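Local structure of beta-1,4-exocellulase (Thermobifida fusca, 4B4H) at residues D88-A93 against N384-N389; E134-P139 against H189-W194; T143-N148 against L153-K158; S196-S201 against L263-D268; D203-A208 against H220-N225. The protein probably cleaves cellulose as a glycoside hydrolase family 6 cellobiohydrolase, of which this chain is the catalytic domain. One frame throughout, in Å; residues are numbered along the deposited sequence.

Contact 1 of 5, residues D88-A93 against N384-N389; sequences DCAALA and NARNGN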
# COMPACT_ATOMS: atom_id res chain seq x y z
N ASP A 88 -12.14 4.95 -0.68
CA ASP A 88 -12.20 3.66 -1.36
C ASP A 88 -13.40 3.62 -2.34
O ASP A 88 -14.19 2.69 -2.31
CB ASP A 88 -12.31 2.52 -0.32
CG ASP A 88 -11.17 2.55 0.72
OD1 ASP A 88 -10.00 2.45 0.31
OD2 ASP A 88 -11.43 2.63 1.94
N CYS A 89 -13.50 4.63 -3.21
CA CYS A 89 -14.74 4.93 -3.95
C CYS A 89 -15.21 3.85 -4.92
O CYS A 89 -16.33 3.92 -5.41
CB CYS A 89 -14.64 6.28 -4.68
SG CYS A 89 -13.34 6.34 -5.94
N ALA A 90 -14.35 2.87 -5.21
CA ALA A 90 -14.71 1.78 -6.12
C ALA A 90 -15.12 0.52 -5.38
O ALA A 90 -15.63 -0.42 -6.00
CB ALA A 90 -13.56 1.46 -7.07
N ALA A 91 -14.88 0.49 -4.07
CA ALA A 91 -15.13 -0.72 -3.28
C ALA A 91 -16.62 -0.96 -3.07
O ALA A 91 -17.42 -0.02 -3.07
CB ALA A 91 -14.41 -0.66 -1.94
N LEU A 92 -16.98 -2.23 -2.93
CA LEU A 92 -18.36 -2.61 -2.63
C LEU A 92 -18.83 -2.05 -1.30
O LEU A 92 -20.00 -1.67 -1.13
CB LEU A 92 -18.50 -4.14 -2.62
CG LEU A 92 -18.26 -4.87 -3.95
CD1 LEU A 92 -18.27 -6.39 -3.77
CD2 LEU A 92 -19.26 -4.45 -5.01
N ALA A 93 -17.91 -2.00 -0.34
CA ALA A 93 -18.14 -1.45 0.98
C ALA A 93 -16.87 -0.75 1.44
O ALA A 93 -15.76 -1.21 1.16
CB ALA A 93 -18.51 -2.56 1.96
N ASN A 384 -16.16 -9.00 -10.00
CA ASN A 384 -16.79 -7.94 -10.77
C ASN A 384 -15.80 -7.45 -11.82
O ASN A 384 -14.70 -7.98 -11.93
CB ASN A 384 -17.28 -6.80 -9.86
CG ASN A 384 -16.20 -6.25 -8.95
OD1 ASN A 384 -15.15 -5.81 -9.41
ND2 ASN A 384 -16.46 -6.27 -7.65
N ALA A 385 -16.18 -6.43 -12.59
CA ALA A 385 -15.33 -5.92 -13.65
C ALA A 385 -13.90 -5.63 -13.17
O ALA A 385 -12.94 -5.88 -13.90
CB ALA A 385 -15.95 -4.70 -14.32
N ARG A 386 -13.75 -5.15 -11.93
CA ARG A 386 -12.43 -4.70 -11.45
C ARG A 386 -11.45 -5.82 -11.10
O ARG A 386 -10.24 -5.57 -10.95
CB ARG A 386 -12.56 -3.70 -10.29
CG ARG A 386 -13.03 -2.31 -10.71
CD ARG A 386 -13.38 -1.42 -9.51
NE ARG A 386 -14.33 -2.02 -8.56
CZ ARG A 386 -15.65 -2.13 -8.77
NH1 ARG A 386 -16.18 -1.71 -9.90
NH2 ARG A 386 -16.42 -2.67 -7.84
N ASN A 387 -11.94 -7.06 -10.98
CA ASN A 387 -11.02 -8.19 -10.77
C ASN A 387 -11.13 -9.28 -11.85
O ASN A 387 -10.94 -10.46 -11.57
CB ASN A 387 -11.18 -8.79 -9.37
CG ASN A 387 -12.35 -9.76 -9.27
OD1 ASN A 387 -13.28 -9.71 -10.08
ND2 ASN A 387 -12.30 -10.65 -8.29
N GLY A 388 -11.44 -8.88 -13.08
CA GLY A 388 -11.71 -9.83 -14.16
C GLY A 388 -12.83 -10.83 -13.91
O GLY A 388 -12.81 -11.95 -14.44
N ASN A 389 -13.81 -10.45 -13.10
CA ASN A 389 -14.92 -11.34 -12.75
C ASN A 389 -14.47 -12.75 -12.30
O ASN A 389 -14.94 -13.79 -12.79
CB ASN A 389 -15.92 -11.40 -13.91
CG ASN A 389 -16.87 -10.22 -13.92
OD1 ASN A 389 -17.91 -10.24 -13.26
ND2 ASN A 389 -16.50 -9.17 -14.63
O HOH W 1 -12.97 -1.83 -6.09
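Beside the predicted catalytic centre, two loops meet where Ala90 faces Arg386. The flat guanidinium lies with one face against the Ala90 carbonyl: NH2 of Arg386 is 3.0 Å from Ala90 O, but the angle is too poor for a hydrogen bond. A water mediates instead, accepting from Arg386 NE at 2.8 Å and donating weakly to Ala90 O. Next to the carbonyl, Ala90 CB touches Arg386 CD at 3.8 Å, a methyl being small enough to let the arginine lie close to the turn. That turn is a type I beta turn from Asp88, predicted to belong to the active site, to Ala91. Both loops follow strands of the family 6 barrel, consistent with the loops that enclose the substrate tunnel in cellobiohydrolases. Leu92 adds an apolar flank, its CD2 lying near the guanidinium plane at the edge, 4.4 Å from Arg386 NH2. On the other loop Asn384 forms an Asx turn: its OD1 accepts from Arg386 N at 3.0 Å, in the carbonyl plane on a lone pair, and so fixes the backbone from which the arginine springs, while Asn384 ND2 bonds to Tyr381. Asn387 OD1 in turn receives Asn384 N at 3.0 Å, from above its carbonyl plane.

Contact 2 of 5, residues E134-P139 against H189-W194; sequences EIDSLP and HGWIGW
Asp136 and Pro139, on the loop that follows strand 127-133 of the family 6 barrel, meet Trp191 from two directions, at its edge and over its face. Asp136 is the predicted proton donor and Trp191 a predicted substrate-binding residue, so the contact brings the two predicted roles together. Asp136 holds CG anti to its backbone nitrogen (chi1 -171°), which carries the carboxylate to the indole: OD1 lies near the ring plane, 3.2 Å from Trp191 CH2, where the positively polarised ring hydrogens suit an oxygen. The carboxylate and ring planes are 58° apart, and the same OD1 takes a hydrogen bond from Asn140 ND2, which limits its rotation. Next along the chain, Ser137 OG donates to Glu134 O at 2.6 Å, tying down the turn that presents Asp136. Pro139 then closes the segment, a rigid apolar residue well suited to lie under an aromatic face: its CB makes a CH-pi contact, 4.1 Å from the centroid of the six-membered ring of Trp191 and 20° off the normal. The indole is also held at NE1, hydrogen-bonded to Thr143 OG1. The same Pro139 CB also touches the branched Ile192, whose CG2 is 3.7 Å away.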
# COMPACT_ATOMS: atom_id res chain seq x y z
N GLU A 134 -2.78 8.43 1.85
CA GLU A 134 -4.08 8.01 1.28
C GLU A 134 -4.08 6.87 0.26
O GLU A 134 -4.06 7.09 -0.96
CB GLU A 134 -4.89 9.24 0.80
CG GLU A 134 -5.27 10.24 1.90
CD GLU A 134 -6.28 9.69 2.91
OE1 GLU A 134 -6.87 8.61 2.66
OE2 GLU A 134 -6.47 10.29 3.99
N ILE A 135 -4.08 5.63 0.75
CA ILE A 135 -4.06 4.50 -0.16
C ILE A 135 -5.42 4.36 -0.84
O ILE A 135 -6.44 4.89 -0.36
CB ILE A 135 -3.63 3.18 0.54
CG1 ILE A 135 -4.60 2.81 1.66
CG2 ILE A 135 -2.17 3.27 1.01
CD1 ILE A 135 -4.38 1.43 2.23
N ASP A 136 -5.44 3.66 -1.97
CA ASP A 136 -6.70 3.38 -2.67
C ASP A 136 -7.49 4.68 -2.95
O ASP A 136 -8.72 4.71 -2.77
CB ASP A 136 -7.57 2.40 -1.86
CG ASP A 136 -8.77 1.91 -2.65
OD1 ASP A 136 -8.71 1.88 -3.89
OD2 ASP A 136 -9.80 1.58 -2.03
N SER A 137 -6.79 5.73 -3.39
CA SER A 137 -7.43 7.03 -3.64
C SER A 137 -7.31 7.46 -5.09
O SER A 137 -8.04 6.98 -5.95
CB SER A 137 -6.89 8.12 -2.68
OG SER A 137 -5.49 8.31 -2.81
N LEU A 138 -6.34 8.33 -5.38
CA LEU A 138 -6.23 9.00 -6.67
C LEU A 138 -6.37 8.13 -7.93
O LEU A 138 -6.98 8.58 -8.90
CB LEU A 138 -4.91 9.80 -6.73
CG LEU A 138 -4.82 10.96 -5.72
CD1 LEU A 138 -3.48 11.65 -5.80
CD2 LEU A 138 -5.97 11.96 -5.87
N PRO A 139 -5.77 6.91 -7.94
CA PRO A 139 -5.88 6.15 -9.21
C PRO A 139 -7.30 5.68 -9.55
O PRO A 139 -7.59 5.36 -10.70
CB PRO A 139 -4.90 4.98 -9.00
CG PRO A 139 -3.92 5.50 -7.96
CD PRO A 139 -4.79 6.30 -7.03
N HIS A 189 1.32 -2.16 -9.92
CA HIS A 189 1.46 -2.29 -11.37
C HIS A 189 0.27 -2.96 -11.99
O HIS A 189 -0.11 -2.64 -13.13
CB HIS A 189 2.79 -2.93 -11.77
CG HIS A 189 2.80 -4.44 -11.72
ND1 HIS A 189 3.18 -5.14 -10.63
CD2 HIS A 189 2.51 -5.37 -12.70
CE1 HIS A 189 3.10 -6.46 -10.91
NE2 HIS A 189 2.70 -6.60 -12.17
N GLY A 190 -0.35 -3.87 -11.25
CA GLY A 190 -1.58 -4.52 -11.68
C GLY A 190 -2.82 -3.65 -11.63
O GLY A 190 -3.93 -4.15 -11.76
N TRP A 191 -2.65 -2.35 -11.41
CA TRP A 191 -3.75 -1.39 -11.46
C TRP A 191 -3.49 -0.32 -12.49
O TRP A 191 -4.34 -0.07 -13.35
CB TRP A 191 -3.97 -0.76 -10.08
CG TRP A 191 -5.17 0.15 -9.92
CD1 TRP A 191 -6.00 0.70 -10.90
CD2 TRP A 191 -5.67 0.70 -8.66
NE1 TRP A 191 -6.96 1.50 -10.34
CE2 TRP A 191 -6.82 1.54 -8.99
CE3 TRP A 191 -5.30 0.56 -7.33
CZ2 TRP A 191 -7.54 2.21 -8.02
CZ3 TRP A 191 -6.03 1.24 -6.36
CH2 TRP A 191 -7.13 2.05 -6.70
N ILE A 192 -2.31 0.29 -12.44
CA ILE A 192 -2.03 1.45 -13.30
C ILE A 192 -0.80 1.26 -14.19
O ILE A 192 -0.13 2.23 -14.57
CB ILE A 192 -1.98 2.77 -12.50
CG1 ILE A 192 -0.77 2.80 -11.55
CG2 ILE A 192 -3.28 3.01 -11.74
CD1 ILE A 192 -0.42 4.17 -11.03
N GLY A 193 -0.52 0.01 -14.54
CA GLY A 193 0.65 -0.31 -15.35
C GLY A 193 0.45 -0.23 -16.85
O GLY A 193 1.42 -0.30 -17.59
N TRP A 194 -0.80 -0.09 -17.30
CA TRP A 194 -1.13 -0.05 -18.73
C TRP A 194 -0.85 1.26 -19.41
O TRP A 194 -0.93 2.33 -18.79
CB TRP A 194 -2.60 -0.41 -18.95
CG TRP A 194 -2.92 -1.85 -18.68
CD1 TRP A 194 -2.99 -2.89 -19.61
CD2 TRP A 194 -3.22 -2.47 -17.39
NE1 TRP A 194 -3.31 -4.06 -19.00
CE2 TRP A 194 -3.46 -3.89 -17.67
CE3 TRP A 194 -3.31 -2.01 -16.08
CZ2 TRP A 194 -3.78 -4.79 -16.66
CZ3 TRP A 194 -3.64 -2.93 -15.08
CH2 TRP A 194 -3.86 -4.29 -15.37

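Contact 3 of 5, residues T143-N148 against L153-K158; sequences TNVGGN and LCAYMK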
# COMPACT_ATOMS: atom_id res chain seq x y z
N THR A 143 -9.27 5.26 -13.41
CA THR A 143 -9.66 3.94 -13.93
C THR A 143 -11.10 3.53 -13.61
O THR A 143 -11.69 2.70 -14.32
CB THR A 143 -8.76 2.85 -13.34
OG1 THR A 143 -8.99 2.77 -11.93
CG2 THR A 143 -7.28 3.15 -13.61
N ASN A 144 -11.66 4.09 -12.54
CA ASN A 144 -12.98 3.67 -12.08
C ASN A 144 -14.09 4.73 -12.21
O ASN A 144 -15.07 4.70 -11.47
CB ASN A 144 -12.88 3.13 -10.63
CG ASN A 144 -12.06 1.84 -10.55
OD1 ASN A 144 -12.08 1.02 -11.45
ND2 ASN A 144 -11.35 1.67 -9.44
N VAL A 145 -13.97 5.62 -13.19
CA VAL A 145 -14.95 6.70 -13.36
C VAL A 145 -15.93 6.44 -14.51
O VAL A 145 -17.02 7.02 -14.55
CB VAL A 145 -14.25 8.07 -13.51
CG1 VAL A 145 -15.24 9.17 -13.88
CG2 VAL A 145 -13.58 8.45 -12.21
N GLY A 146 -15.54 5.57 -15.43
CA GLY A 146 -16.40 5.23 -16.56
C GLY A 146 -16.39 3.74 -16.83
O GLY A 146 -15.73 2.99 -16.12
N GLY A 147 -17.14 3.32 -17.84
CA GLY A 147 -17.13 1.93 -18.31
C GLY A 147 -17.60 0.88 -17.32
O GLY A 147 -18.03 1.21 -16.21
N ASN A 148 -17.54 -0.38 -17.74
CA ASN A 148 -17.75 -1.51 -16.86
C ASN A 148 -16.72 -1.47 -15.73
O ASN A 148 -15.51 -1.60 -15.96
CB ASN A 148 -17.62 -2.83 -17.63
CG ASN A 148 -18.76 -3.07 -18.62
OD1 ASN A 148 -19.45 -2.13 -19.04
ND2 ASN A 148 -18.95 -4.32 -19.00
N LEU A 153 -19.85 6.73 -7.08
CA LEU A 153 -19.02 7.34 -6.05
C LEU A 153 -17.70 7.92 -6.57
O LEU A 153 -17.37 9.06 -6.24
CB LEU A 153 -18.76 6.38 -4.87
CG LEU A 153 -18.03 6.98 -3.66
CD1 LEU A 153 -18.75 8.21 -3.11
CD2 LEU A 153 -17.85 5.94 -2.57
N CYS A 154 -16.94 7.16 -7.36
CA CYS A 154 -15.69 7.70 -7.91
C CYS A 154 -15.91 8.92 -8.81
O CYS A 154 -15.21 9.92 -8.67
CB CYS A 154 -14.87 6.64 -8.63
SG CYS A 154 -14.17 5.36 -7.56
N ALA A 155 -16.87 8.82 -9.73
CA ALA A 155 -17.23 9.95 -10.58
C ALA A 155 -17.53 11.21 -9.74
O ALA A 155 -17.04 12.31 -10.05
CB ALA A 155 -18.41 9.59 -11.47
N TYR A 156 -18.29 11.03 -8.67
CA TYR A 156 -18.62 12.12 -7.74
C TYR A 156 -17.39 12.76 -7.07
O TYR A 156 -17.31 13.99 -6.94
CB TYR A 156 -19.59 11.63 -6.66
CG TYR A 156 -20.24 12.72 -5.85
CD1 TYR A 156 -21.27 13.49 -6.39
CD2 TYR A 156 -19.85 12.97 -4.53
CE1 TYR A 156 -21.90 14.48 -5.64
CE2 TYR A 156 -20.47 13.95 -3.77
CZ TYR A 156 -21.49 14.70 -4.33
OH TYR A 156 -22.10 15.69 -3.59
N MET A 157 -16.47 11.92 -6.59
CA MET A 157 -15.25 12.40 -5.94
C MET A 157 -14.33 13.11 -6.94
O MET A 157 -13.64 14.08 -6.59
CB MET A 157 -14.54 11.25 -5.21
CG MET A 157 -15.34 10.57 -4.09
SD MET A 157 -16.18 11.72 -2.96
CE MET A 157 -14.81 12.71 -2.37
N LYS A 158 -14.37 12.68 -8.20
CA LYS A 158 -13.62 13.36 -9.27
C LYS A 158 -14.26 14.71 -9.58
O LYS A 158 -13.58 15.73 -9.68
CB LYS A 158 -13.57 12.51 -10.54
CG LYS A 158 -13.13 13.31 -11.76
CD LYS A 158 -13.23 12.51 -13.05
CE LYS A 158 -13.28 13.44 -14.25
NZ LYS A 158 -13.88 12.80 -15.44
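Val145 rests on the first turns of helix 152-160, with CG1 mainly on Ala155 and CG2 nearest the Cys154-Ala155 peptide. CG1, set anti to the backbone nitrogen (chi1 172°), reaches Ala155, 3.9 Å from its CA and 4.0 Å from its CB. CG2 also approaches Cys154 CB, at 4.2 Å. The branched side chain thus straddles two consecutive residues, and the small Ala155 lets the valine come down onto the helix backbone. One turn further on, Lys158 crosses Val145 at about a right angle; its extended chain runs past the valine with CD 4.0 Å and NZ 4.2 Å from Val145 CG1, so that the apolar methylenes of a surface lysine shield the valine. This is a compact helix-loop-helix connection: Asn144 is the first residue to leave helical geometry after helix 140-143, and the loop folds back onto the helix it leads into. Asn144 brings its carbonyl to the helix, with its O 3.4 Å from Cys154 CB, and its own CB lies 4.0 Å from Cys154 SG. Its amide faces elsewhere, ND2 bonding to Asn140 OD1. The sulfur of Cys154 is committed to the disulfide with Cys89 SG.

Contact 4 of 5, residues S196-S201 against L263-D268; sequences SNFGPS and LSFVQD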
# COMPACT_ATOMS: atom_id res chain seq x y z
N SER A 196 -2.66 2.96 -21.05
CA SER A 196 -3.84 3.82 -20.95
C SER A 196 -4.07 4.51 -19.60
O SER A 196 -4.78 5.51 -19.54
CB SER A 196 -5.11 3.07 -21.37
OG SER A 196 -5.24 1.83 -20.72
N ASN A 197 -3.47 3.99 -18.54
CA ASN A 197 -3.66 4.60 -17.21
C ASN A 197 -2.40 5.07 -16.47
O ASN A 197 -2.50 5.83 -15.52
CB ASN A 197 -4.55 3.72 -16.30
CG ASN A 197 -4.07 2.29 -16.20
OD1 ASN A 197 -2.89 2.00 -16.38
ND2 ASN A 197 -5.00 1.39 -15.90
N PHE A 198 -1.23 4.65 -16.94
CA PHE A 198 0.05 5.05 -16.34
C PHE A 198 0.26 6.57 -16.41
O PHE A 198 0.35 7.24 -15.38
CB PHE A 198 1.20 4.27 -17.01
CG PHE A 198 2.56 4.57 -16.46
CD1 PHE A 198 3.28 5.69 -16.90
CD2 PHE A 198 3.17 3.71 -15.55
CE1 PHE A 198 4.55 5.95 -16.42
CE2 PHE A 198 4.43 3.98 -15.06
CZ PHE A 198 5.12 5.10 -15.50
N GLY A 199 0.30 7.11 -17.63
CA GLY A 199 0.39 8.56 -17.84
C GLY A 199 -0.71 9.35 -17.13
O GLY A 199 -0.43 10.33 -16.44
N PRO A 200 -1.98 8.92 -17.29
CA PRO A 200 -3.10 9.58 -16.60
C PRO A 200 -2.98 9.62 -15.07
O PRO A 200 -3.34 10.63 -14.44
CB PRO A 200 -4.30 8.73 -17.04
CG PRO A 200 -3.92 8.25 -18.39
CD PRO A 200 -2.45 7.95 -18.29
N SER A 201 -2.44 8.55 -14.47
CA SER A 201 -2.17 8.53 -13.04
C SER A 201 -1.11 9.57 -12.69
O SER A 201 -1.25 10.30 -11.71
CB SER A 201 -1.72 7.14 -12.59
OG SER A 201 -2.75 6.19 -12.75
N LEU A 263 9.01 -3.42 -9.03
CA LEU A 263 10.24 -2.67 -9.16
C LEU A 263 10.37 -2.00 -10.52
O LEU A 263 10.68 -0.81 -10.60
CB LEU A 263 11.45 -3.55 -8.85
CG LEU A 263 12.79 -2.80 -8.92
CD1 LEU A 263 12.89 -1.68 -7.89
CD2 LEU A 263 13.95 -3.76 -8.76
N SER A 264 10.11 -2.76 -11.60
CA SER A 264 10.14 -2.18 -12.93
C SER A 264 9.20 -0.99 -12.99
O SER A 264 9.54 0.06 -13.53
CB SER A 264 9.74 -3.21 -13.98
OG SER A 264 8.44 -3.71 -13.72
N PHE A 265 8.02 -1.18 -12.41
CA PHE A 265 6.96 -0.19 -12.38
C PHE A 265 7.36 1.12 -11.68
O PHE A 265 7.34 2.19 -12.29
CB PHE A 265 5.69 -0.82 -11.77
CG PHE A 265 4.60 0.17 -11.43
CD1 PHE A 265 3.92 0.87 -12.42
CD2 PHE A 265 4.26 0.39 -10.10
CE1 PHE A 265 2.91 1.76 -12.09
CE2 PHE A 265 3.25 1.28 -9.76
CZ PHE A 265 2.58 1.97 -10.75
N VAL A 266 7.71 1.04 -10.39
CA VAL A 266 8.09 2.28 -9.67
C VAL A 266 9.32 3.00 -10.27
O VAL A 266 9.42 4.22 -10.18
CB VAL A 266 8.25 2.11 -8.13
CG1 VAL A 266 6.95 1.59 -7.53
CG2 VAL A 266 9.43 1.20 -7.79
N GLN A 267 10.22 2.25 -10.90
CA GLN A 267 11.37 2.90 -11.54
C GLN A 267 10.95 3.73 -12.75
O GLN A 267 11.39 4.87 -12.90
CB GLN A 267 12.49 1.92 -11.88
CG GLN A 267 13.23 1.43 -10.65
CD GLN A 267 14.31 0.42 -11.00
OE1 GLN A 267 14.17 -0.32 -11.98
NE2 GLN A 267 15.38 0.40 -10.23
N ASP A 268 10.09 3.16 -13.59
CA ASP A 268 9.51 3.92 -14.71
C ASP A 268 8.64 5.08 -14.22
O ASP A 268 8.77 6.19 -14.72
CB ASP A 268 8.71 3.00 -15.64
CG ASP A 268 9.59 2.33 -16.70
OD1 ASP A 268 10.83 2.48 -16.65
OD2 ASP A 268 9.04 1.66 -17.59
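Phe198 and Phe265 pass alongside each other, running in opposite directions from their two helices. CD2 and CE2 of Phe198 both lie 4.0 Å from Phe265 CE1. The approach is purely apolar. Each phenylalanine has CG anti to its backbone nitrogen (chi1 -179° for Phe198, 168° for Phe265), which throws both rings well out from their backbones and lets them meet between the helices. At its far end the Phe198 ring reaches the backbone of the other helix: Asp268 C lies at the ring edge, in its plane, 3.7 Å from Phe198 CZ, and Asp268 CB is 4.2 Å from the same CZ. The aspartate thus lends the phenylalanine its backbone and CB, while its OD2 is hydrogen-bonded to Tyr259 OH.

Around this first shell, Leu269 and Ala272 extend the bed under Phe198, and His189 and Ile192 pack on Phe265. What places Phe198 is the first turn of its helix. Asn197 O accepts twice from Ser201, from the backbone N at 2.9 Å and from OG at 2.8 Å, the two donors arriving on opposite faces of the carbonyl plane. Serine suits that place, since its short hydroxyl can fold back on the preceding turn.

Helices 198-209 and 262-276 flank strand 221-224 in sequence, and the contact is the lateral packing of neighbouring helices in the outer layer of an alpha/beta barrel of the family 6 type.

Contact 5 of 5, residues D203-A208 against H220-N225; sequences DIFYEA and HGFISN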
# COMPACT_ATOMS: atom_id res chain seq x y z
N ASP A 203 -0.45 12.31 -14.18
CA ASP A 203 -1.09 13.62 -14.27
C ASP A 203 -1.88 13.95 -13.01
O ASP A 203 -1.77 15.07 -12.50
CB ASP A 203 -2.00 13.70 -15.50
CG ASP A 203 -1.22 13.72 -16.80
OD1 ASP A 203 0.00 13.99 -16.76
OD2 ASP A 203 -1.83 13.47 -17.86
N ILE A 204 -2.64 12.97 -12.51
CA ILE A 204 -3.45 13.14 -11.31
C ILE A 204 -2.62 13.28 -10.03
O ILE A 204 -2.98 14.04 -9.14
CB ILE A 204 -4.58 12.08 -11.15
CG1 ILE A 204 -5.68 12.62 -10.24
CG2 ILE A 204 -4.06 10.74 -10.64
CD1 ILE A 204 -6.99 11.89 -10.29
N PHE A 205 -1.50 12.56 -9.96
CA PHE A 205 -0.58 12.76 -8.82
C PHE A 205 -0.10 14.21 -8.76
O PHE A 205 -0.04 14.82 -7.68
CB PHE A 205 0.62 11.81 -8.92
CG PHE A 205 0.27 10.35 -8.84
CD1 PHE A 205 -0.85 9.92 -8.12
CD2 PHE A 205 1.09 9.40 -9.44
CE1 PHE A 205 -1.16 8.57 -8.05
CE2 PHE A 205 0.79 8.04 -9.36
CZ PHE A 205 -0.34 7.63 -8.66
N TYR A 206 0.19 14.76 -9.94
CA TYR A 206 0.71 16.11 -10.09
C TYR A 206 -0.37 17.12 -9.74
O TYR A 206 -0.12 18.07 -9.01
CB TYR A 206 1.24 16.33 -11.51
CG TYR A 206 1.96 17.66 -11.70
CD1 TYR A 206 3.32 17.80 -11.36
CD2 TYR A 206 1.29 18.77 -12.20
CE1 TYR A 206 3.97 19.02 -11.52
CE2 TYR A 206 1.94 19.98 -12.38
CZ TYR A 206 3.27 20.10 -12.04
OH TYR A 206 3.90 21.30 -12.21
N GLU A 207 -1.59 16.88 -10.22
CA GLU A 207 -2.74 17.70 -9.87
C GLU A 207 -2.87 17.80 -8.34
O GLU A 207 -2.96 18.91 -7.81
CB GLU A 207 -4.03 17.15 -10.50
CG GLU A 207 -5.28 17.98 -10.26
CD GLU A 207 -6.54 17.36 -10.85
OE1 GLU A 207 -6.48 16.22 -11.36
OE2 GLU A 207 -7.61 18.01 -10.80
N ALA A 208 -2.85 16.65 -7.66
CA ALA A 208 -3.02 16.59 -6.19
C ALA A 208 -1.93 17.35 -5.45
O ALA A 208 -2.19 18.09 -4.51
CB ALA A 208 -3.06 15.14 -5.71
N HIS A 220 7.92 13.87 -1.01
CA HIS A 220 9.26 13.33 -0.89
C HIS A 220 9.41 12.11 -1.74
O HIS A 220 10.54 11.72 -2.09
CB HIS A 220 9.57 12.99 0.57
CG HIS A 220 11.05 13.00 0.87
ND1 HIS A 220 11.74 14.14 1.07
CD2 HIS A 220 11.97 11.97 0.96
CE1 HIS A 220 13.03 13.85 1.29
NE2 HIS A 220 13.18 12.52 1.22
N GLY A 221 8.29 11.50 -2.10
CA GLY A 221 8.31 10.31 -2.92
C GLY A 221 6.96 9.67 -3.07
O GLY A 221 5.94 10.30 -2.80
N PHE A 222 7.00 8.42 -3.52
CA PHE A 222 5.81 7.64 -3.78
C PHE A 222 5.98 6.23 -3.22
O PHE A 222 7.09 5.73 -3.11
CB PHE A 222 5.52 7.61 -5.28
CG PHE A 222 5.18 8.97 -5.86
CD1 PHE A 222 6.17 9.88 -6.19
CD2 PHE A 222 3.85 9.33 -6.02
CE1 PHE A 222 5.85 11.14 -6.70
CE2 PHE A 222 3.53 10.58 -6.53
CZ PHE A 222 4.52 11.48 -6.86
N ILE A 223 4.88 5.61 -2.84
CA ILE A 223 4.88 4.22 -2.38
C ILE A 223 3.94 3.35 -3.21
O ILE A 223 2.74 3.69 -3.37
CB ILE A 223 4.57 4.10 -0.87
CG1 ILE A 223 4.54 2.63 -0.43
CG2 ILE A 223 3.23 4.74 -0.53
CD1 ILE A 223 4.49 2.43 1.07
N SER A 224 4.46 2.21 -3.65
CA SER A 224 3.66 1.19 -4.32
C SER A 224 3.46 -0.07 -3.50
O SER A 224 4.24 -0.37 -2.54
CB SER A 224 4.26 0.80 -5.68
OG SER A 224 5.12 -0.32 -5.57
N ASN A 225 2.42 -0.81 -3.90
CA ASN A 225 2.09 -2.13 -3.38
C ASN A 225 1.54 -2.12 -1.95
O ASN A 225 1.52 -3.17 -1.30
CB ASN A 225 3.31 -3.06 -3.46
CG ASN A 225 2.94 -4.50 -3.64
OD1 ASN A 225 1.90 -4.81 -4.21
ND2 ASN A 225 3.80 -5.41 -3.16
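Phe205 and Phe222 make the whole of this contact, one from helix 198-209 and the other from strand 221-224. The point of touch is a single ring carbon, Phe222 CE2, which settles against the root of the other side chain: it is 4.0 Å from Phe205 CB and also 4.0 Å from Phe205 CD2. The rings are neither stacked nor edge-to-face. Their centroids stand 5.6 Å apart and their planes make an angle of 42°, an inclined pairing that lets each bulky ring fill part of the layer between helix and strand. On the strand, Phe222 has CG anti to the carbonyl carbon and beside the backbone nitrogen (chi1 -65°), a setting that swings its ring toward the helix and brings CE2 up against Phe205 CB.

Alternation along the strand decides which residues face the helices. Phe222 and Ser224 point to that side, whereas Ile223 between them turns to the opposite side of the strand. Strand 180-185, helix 198-209 and strand 221-224 together form a beta-alpha-beta crossover, the two parallel strands being bonded through Gly221 and Ile223 to Ile184.

Leu273 of helix 262-276 packs on both phenylalanines, and Phe278 meets the Phe222 ring edge-to-face, so the pair belongs to a larger buried cluster. With no hydrogen bond or charge between the segments, the contact rests on shape and probably on the exclusion of water, which suits two buried phenylalanines.

Contact 2 is the hub of the set. Its predicted proton donor faces contact 1, where Asp88 OD1 and Asp136 OD2 are 2.5 Å apart, two acids of the predicted active site. Contact 3 is fastened to contact 1 by the Cys89 SG to Cys154 SG bond of 2.1 Å and reaches Trp191 of contact 2 through Thr143. On its other side contact 2 leans on the helical layer: Ile192 CG2 lies 3.4 Å from Ser201 OG of contact 4, and Pro139 CG lies 4.1 Å from Phe205 CE1 of contact 5. Contacts 4 and 5 share helix 198-209, with centres about 10 Å apart, whereas the centres of contacts 1 and 5 are about 22 Å apart.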